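Local coordinates for protein alpha-galactosidase (Umbelopsis vinacea, PDB 3A5V) that hydrolyses terminal alpha-galactosyl residues, as a tetrameric glycoside hydrolase family 27 enzyme built on a beta/alpha barrel, at residues Asp52-Asn57 with Ala119-Asp124; Ile105-Leu108 with Ile113-Lys116. All blocks are in the same frame, centred on the assembly; numbering follows the deposited sequence. Where two conformers were deposited one is given.

Interaction 1 (Asp52-Asn57 with Ala119-Asp124); sequences DCWQKN and AKWGID. With MAN (alpha-D-mannopyranose), chain B; MAN (alpha-D-mannopyranose), chain C.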
loop_
_atom_site.group_PDB
_atom_site.type_symbol
_atom_site.label_atom_id
_atom_site.label_comp_id
_atom_site.label_asym_id
_atom_site.label_seq_id
_atom_site.Cartn_x
_atom_site.Cartn_y
_atom_site.Cartn_z
ATOM N N ASP A 52 -7.327 28.041 13.881
ATOM C CA ASP A 52 -6.206 27.852 14.811
ATOM C C ASP A 52 -5.748 29.206 15.401
ATOM O O ASP A 52 -6.023 30.265 14.827
ATOM C CB ASP A 52 -5.036 27.219 14.032
ATOM C CG ASP A 52 -4.069 26.386 14.907
ATOM O OD1 ASP A 52 -4.225 26.321 16.157
ATOM O OD2 ASP A 52 -3.140 25.778 14.297
ATOM N N CYS A 53 -5.023 29.149 16.523
ATOM C CA CYS A 53 -4.311 30.303 17.140
ATOM C C CYS A 53 -5.204 31.157 18.063
ATOM O O CYS A 53 -4.843 32.288 18.397
ATOM C CB CYS A 53 -3.577 31.141 16.074
ATOM S SG CYS A 53 -2.036 31.912 16.642
ATOM N N TRP A 54 -6.337 30.596 18.501
ATOM C CA TRP A 54 -7.184 31.222 19.531
ATOM C C TRP A 54 -6.706 30.877 20.949
ATOM O O TRP A 54 -7.074 31.557 21.899
ATOM C CB TRP A 54 -8.661 30.808 19.380
ATOM C CG TRP A 54 -8.921 29.311 19.488
ATOM C CD1 TRP A 54 -9.027 28.419 18.440
ATOM C CD2 TRP A 54 -9.119 28.539 20.685
ATOM N NE1 TRP A 54 -9.257 27.159 18.911
ATOM C CE2 TRP A 54 -9.329 27.194 20.281
ATOM C CE3 TRP A 54 -9.144 28.850 22.059
ATOM C CZ2 TRP A 54 -9.560 26.156 21.204
ATOM C CZ3 TRP A 54 -9.354 27.824 22.974
ATOM C CH2 TRP A 54 -9.553 26.487 22.546
ATOM N N GLN A 55 -5.887 29.829 21.061
ATOM C CA GLN A 55 -5.580 29.169 22.331
ATOM C C GLN A 55 -4.668 29.987 23.244
ATOM O O GLN A 55 -3.747 30.650 22.784
ATOM C CB GLN A 55 -4.928 27.791 22.098
ATOM C CG GLN A 55 -5.796 26.766 21.350
ATOM C CD GLN A 55 -5.687 26.882 19.825
ATOM O OE1 GLN A 55 -5.204 27.881 19.302
ATOM N NE2 GLN A 55 -6.119 25.843 19.117
ATOM N N LYS A 56 -4.948 29.913 24.543
ATOM C CA LYS A 56 -4.011 30.347 25.571
ATOM C C LYS A 56 -2.794 29.411 25.547
ATOM O O LYS A 56 -2.880 28.260 25.073
ATOM C CB LYS A 56 -4.711 30.307 26.941
ATOM C CG LYS A 56 -4.007 31.083 28.054
ATOM C CD LYS A 56 -4.925 31.226 29.267
ATOM C CE LYS A 56 -4.146 31.704 30.495
ATOM N NZ LYS A 56 -5.096 31.987 31.598
ATOM N N ASN A 57 -1.655 29.901 26.037
ATOM C CA ASN A 57 -0.389 29.159 25.945
ATOM C C ASN A 57 -0.323 27.876 26.781
ATOM O O ASN A 57 0.462 26.981 26.471
ATOM C CB ASN A 57 0.802 30.066 26.287
ATOM C CG ASN A 57 0.841 30.421 27.764
ATOM O OD1 ASN A 57 -0.152 30.900 28.317
ATOM N ND2 ASN A 57 1.980 30.163 28.417
ATOM N N ALA A 119 -19.067 23.381 24.765
ATOM C CA ALA A 119 -20.523 23.388 25.005
ATOM C C ALA A 119 -20.939 24.530 25.952
ATOM O O ALA A 119 -21.931 25.218 25.712
ATOM C CB ALA A 119 -20.984 22.048 25.542
ATOM N N LYS A 120 -20.149 24.738 27.001
ATOM C CA LYS A 120 -20.359 25.830 27.958
ATOM C C LYS A 120 -20.269 27.189 27.260
ATOM O O LYS A 120 -21.039 28.113 27.554
ATOM C CB LYS A 120 -19.317 25.731 29.082
ATOM C CG LYS A 120 -19.282 26.908 30.060
ATOM C CD LYS A 120 -18.064 26.792 30.998
ATOM C CE LYS A 120 -18.115 27.811 32.134
ATOM N NZ LYS A 120 -17.048 27.532 33.166
ATOM N N TRP A 121 -19.335 27.300 26.316
ATOM C CA TRP A 121 -19.179 28.522 25.548
ATOM C C TRP A 121 -20.296 28.777 24.541
ATOM O O TRP A 121 -20.415 29.892 24.033
ATOM C CB TRP A 121 -17.838 28.538 24.813
ATOM C CG TRP A 121 -16.621 28.652 25.686
ATOM C CD1 TRP A 121 -16.570 29.014 27.010
ATOM C CD2 TRP A 121 -15.269 28.417 25.280
ATOM N NE1 TRP A 121 -15.258 29.008 27.449
ATOM C CE2 TRP A 121 -14.442 28.657 26.402
ATOM C CE3 TRP A 121 -14.673 28.026 24.069
ATOM C CZ2 TRP A 121 -13.046 28.521 26.349
ATOM C CZ3 TRP A 121 -13.282 27.897 24.016
ATOM C CH2 TRP A 121 -12.491 28.144 25.153
ATOM N N GLY A 122 -21.102 27.756 24.251
ATOM C CA GLY A 122 -22.148 27.857 23.227
ATOM C C GLY A 122 -21.710 27.502 21.802
ATOM O O GLY A 122 -22.374 27.862 20.834
ATOM N N ILE A 123 -20.573 26.820 21.672
ATOM C CA ILE A 123 -20.033 26.409 20.351
ATOM C C ILE A 123 -21.026 25.455 19.669
ATOM O O ILE A 123 -21.657 24.626 20.337
ATOM C CB ILE A 123 -18.618 25.755 20.527
ATOM C CG1 ILE A 123 -17.591 26.787 21.018
ATOM C CG2 ILE A 123 -18.125 25.031 19.240
ATOM C CD1 ILE A 123 -17.290 27.950 20.036
ATOM N N ASP A 124 -21.197 25.611 18.355
ATOM C CA ASP A 124 -22.171 24.842 17.572
ATOM C C ASP A 124 -21.517 23.908 16.536
ATOM O O ASP A 124 -22.222 23.237 15.775
ATOM C CB ASP A 124 -23.052 25.836 16.797
ATOM C CG ASP A 124 -23.702 26.872 17.707
ATOM O OD1 ASP A 124 -24.517 26.463 18.544
ATOM O OD2 ASP A 124 -23.381 28.078 17.593
HETATM C C1 MAN B . 5.778 28.405 27.993
HETATM C C2 MAN B . 4.861 28.114 26.787
HETATM C C3 MAN B . 5.159 29.047 25.599
HETATM C C4 MAN B . 5.257 30.507 26.045
HETATM C C5 MAN B . 6.158 30.661 27.278
HETATM C C6 MAN B . 6.203 32.105 27.782
HETATM O O2 MAN B . 3.503 28.212 27.163
HETATM O O3 MAN B . 4.171 28.967 24.586
HETATM O O4 MAN B . 5.760 31.267 24.968
HETATM O O5 MAN B . 5.750 29.785 28.328
HETATM O O6 MAN B . 4.950 32.473 28.322
HETATM C C1 MAN C . 4.568 28.086 23.508
HETATM C C2 MAN C . 4.341 28.769 22.156
HETATM C C3 MAN C . 2.850 28.968 21.872
HETATM C C4 MAN C . 2.011 27.725 22.173
HETATM C C5 MAN C . 2.439 27.036 23.476
HETATM C C6 MAN C . 1.737 25.700 23.696
HETATM O O2 MAN C . 4.918 28.012 21.107
HETATM O O3 MAN C . 2.668 29.340 20.520
HETATM O O4 MAN C . 0.667 28.137 22.272
HETATM O O5 MAN C . 3.856 26.859 23.532
HETATM O O6 MAN C . 2.134 24.761 22.719
#
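Trp54 reaches across to Trp121 with the far corner of its indole. From CA, the CB of Trp54 sets out toward 119-124, and a chi1 of 60°, with CG between the backbone N and the carbonyl carbon, swings the indole so that its two faces meet different neighbours. Along the five-membered ring, NE1 is spent on Tyr93 O of the barrel strand 89-95. Over the centre of the ring system lies CG of Gln55, 3.6 Å above the plane, a cover supplied by the next residue. At the tip, CZ3 of Trp54 meets CH2 of Trp121 at 3.8 Å and CZ3 of Trp121 at 4.1 Å. Trp121 comes from the side opposite Gln55, its edge turned toward the Trp54 face: the six-membered rings form an offset edge-to-face pair with planes at 85° and centroids 5.8 Å apart. Trp121 lies in the last turn before Gly122, whose positive phi and bonds back into that turn make a Schellman motif. On the sugar side, ND2 of Asn57 hydrogen-bonds O2 of the chain B mannose (2.8 Å). Both indoles are buried, and Trp118 and Phe72 also touch Trp54. The pair packs the loop after strand 47-49 against the last turn of helix 111-121 on the outside of the beta/alpha barrel.

Interaction 2 (Ile105-Leu108 with Ile113-Lys116); sequences IASL and IDAK. With MAN (alpha-D-mannopyranose), chain C.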
loop_
_atom_site.group_PDB
_atom_site.type_symbol
_atom_site.label_atom_id
_atom_site.label_comp_id
_atom_site.label_asym_id
_atom_site.label_seq_id
_atom_site.Cartn_x
_atom_site.Cartn_y
_atom_site.Cartn_z
ATOM N N ILE A 105 -1.746 24.067 22.032
ATOM C CA ILE A 105 -2.293 22.939 22.796
ATOM C C ILE A 105 -3.547 22.393 22.108
ATOM O O ILE A 105 -4.439 23.162 21.749
ATOM C CB ILE A 105 -2.618 23.335 24.271
ATOM C CG1 ILE A 105 -1.385 23.945 24.968
ATOM C CG2 ILE A 105 -3.215 22.153 25.056
ATOM C CD1 ILE A 105 -0.239 22.979 25.202
ATOM N N ALA A 106 -3.590 21.069 21.929
ATOM C CA ALA A 106 -4.725 20.395 21.281
ATOM C C ALA A 106 -5.343 19.315 22.201
ATOM O O ALA A 106 -4.982 19.221 23.373
ATOM C CB ALA A 106 -4.289 19.809 19.933
ATOM N N SER A 107 -6.265 18.508 21.672
ATOM C CA SER A 107 -7.235 17.806 22.523
ATOM C C SER A 107 -7.060 16.304 22.752
ATOM O O SER A 107 -7.871 15.717 23.475
ATOM C CB SER A 107 -8.666 18.066 22.013
ATOM O OG SER A 107 -8.896 19.462 21.829
ATOM N N LEU A 108 -6.042 15.672 22.158
ATOM C CA LEU A 108 -5.872 14.216 22.341
ATOM C C LEU A 108 -5.718 13.873 23.825
ATOM O O LEU A 108 -4.816 14.386 24.485
ATOM C CB LEU A 108 -4.654 13.689 21.572
ATOM C CG LEU A 108 -4.442 12.165 21.550
ATOM C CD1 LEU A 108 -5.555 11.489 20.737
ATOM C CD2 LEU A 108 -3.047 11.832 20.976
ATOM N N ILE A 113 -13.105 16.866 28.487
ATOM C CA ILE A 113 -12.869 18.188 29.061
ATOM C C ILE A 113 -13.039 19.313 28.022
ATOM O O ILE A 113 -13.722 20.310 28.286
ATOM C CB ILE A 113 -11.478 18.240 29.716
ATOM C CG1 ILE A 113 -11.504 17.415 31.026
ATOM C CG2 ILE A 113 -11.047 19.681 29.993
ATOM C CD1 ILE A 113 -10.115 17.079 31.574
ATOM N N ASP A 114 -12.432 19.149 26.850
ATOM C CA ASP A 114 -12.505 20.200 25.834
ATOM C C ASP A 114 -13.915 20.347 25.255
ATOM O O ASP A 114 -14.402 21.474 25.064
ATOM C CB ASP A 114 -11.447 19.995 24.739
ATOM C CG ASP A 114 -10.028 20.264 25.235
ATOM O OD1 ASP A 114 -9.851 20.685 26.412
ATOM O OD2 ASP A 114 -9.081 20.065 24.442
ATOM N N ALA A 115 -14.578 19.221 24.995
ATOM C CA ALA A 115 -15.959 19.256 24.503
ATOM C C ALA A 115 -16.879 19.968 25.505
ATOM O O ALA A 115 -17.751 20.752 25.115
ATOM C CB ALA A 115 -16.456 17.859 24.241
ATOM N N LYS A 116 -16.686 19.674 26.791
ATOM C CA LYS A 116 -17.460 20.312 27.855
ATOM C C LYS A 116 -17.240 21.834 27.854
ATOM O O LYS A 116 -18.202 22.605 27.947
ATOM C CB LYS A 116 -17.107 19.696 29.216
ATOM C CG LYS A 116 -17.904 20.247 30.384
ATOM C CD LYS A 116 -17.754 19.350 31.620
ATOM C CE LYS A 116 -18.502 19.935 32.830
ATOM N NZ LYS A 116 -17.892 19.478 34.121
HETATM C C1 MAN C . 4.568 28.086 23.508
HETATM C C2 MAN C . 4.341 28.769 22.156
HETATM C C3 MAN C . 2.850 28.968 21.872
HETATM C C4 MAN C . 2.011 27.725 22.173
HETATM C C5 MAN C . 2.439 27.036 23.476
HETATM C C6 MAN C . 1.737 25.700 23.696
HETATM O O2 MAN C . 4.918 28.012 21.107
HETATM O O3 MAN C . 2.668 29.340 20.520
HETATM O O4 MAN C . 0.667 28.137 22.272
HETATM O O5 MAN C . 3.856 26.859 23.532
HETATM O O6 MAN C . 2.134 24.761 22.719
#
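Ser107 and Asp114 make nearly the whole of this contact, joined by one short hydrogen bond. OG of Ser107 donates to OD2 of Asp114 at 2.7 Å, arriving at the anti lone pair, on the side of the oxygen away from OD1. Both CB atoms start out toward the opposite segment. The serine hydroxyl sits beside its own backbone N (chi1 -51°), and CB of Ser107 follows it close to the carboxylate, 3.2 Å from OD2 of Asp114. Asp114 also turns its CG to the backbone N side (chi1 -71°), which carries the carboxylate off the helix toward the loop. OG of Ser107 has its stronger partner in OG of Ser94, on strand 89-95, so the hydroxyl links the barrel strand to the helix through two polar contacts.

This is the connection of a beta-alpha unit in the barrel: strand 89-95 runs into a long loop, which turns into helix 111-121, and Asp114 stands near the start of that helix. The second oxygen, OD1, forms a salt bridge with NH1 of Arg59, whose NH2 bonds the carbonyl O of Ala106. One guanidinium thus clasps both segments, and the charge of buried Asp114, which this bridge would favour, is answered from a third part of the chain. Ala106 itself points away, its O no nearer than 4.3 Å to OD2 of Asp114.

Helix 140-156 also touches this place: Met150 on Ser107, and Ala153 and Leu154 on Ala115. Further back in the same loop, Ile105 approaches the chain C mannose through CD1, a contact that is doubtful because two conformers were deposited.

In the fold
From the N terminus, the chain passes strands 11-14 and 47-49 before reaching 52-57, the first half of interaction 1. It then runs through helix 76-85 and strand 89-95 to 105-108, where interaction 2 opens; that contact shuts after four intervening residues, at 113-116. After two more residues the chain reaches 119-124, where interaction 1 closes its much longer loop. Interaction 2 is therefore nested within interaction 1; it uses helix 111-121 near its start, and interaction 1 the last turn and the residues just after it. Their centres lie 10 Å apart, and CG of Gln55 packs on the carbonyl O of Ile105, joining the two loops; Asn57 touches Ile105 only tentatively.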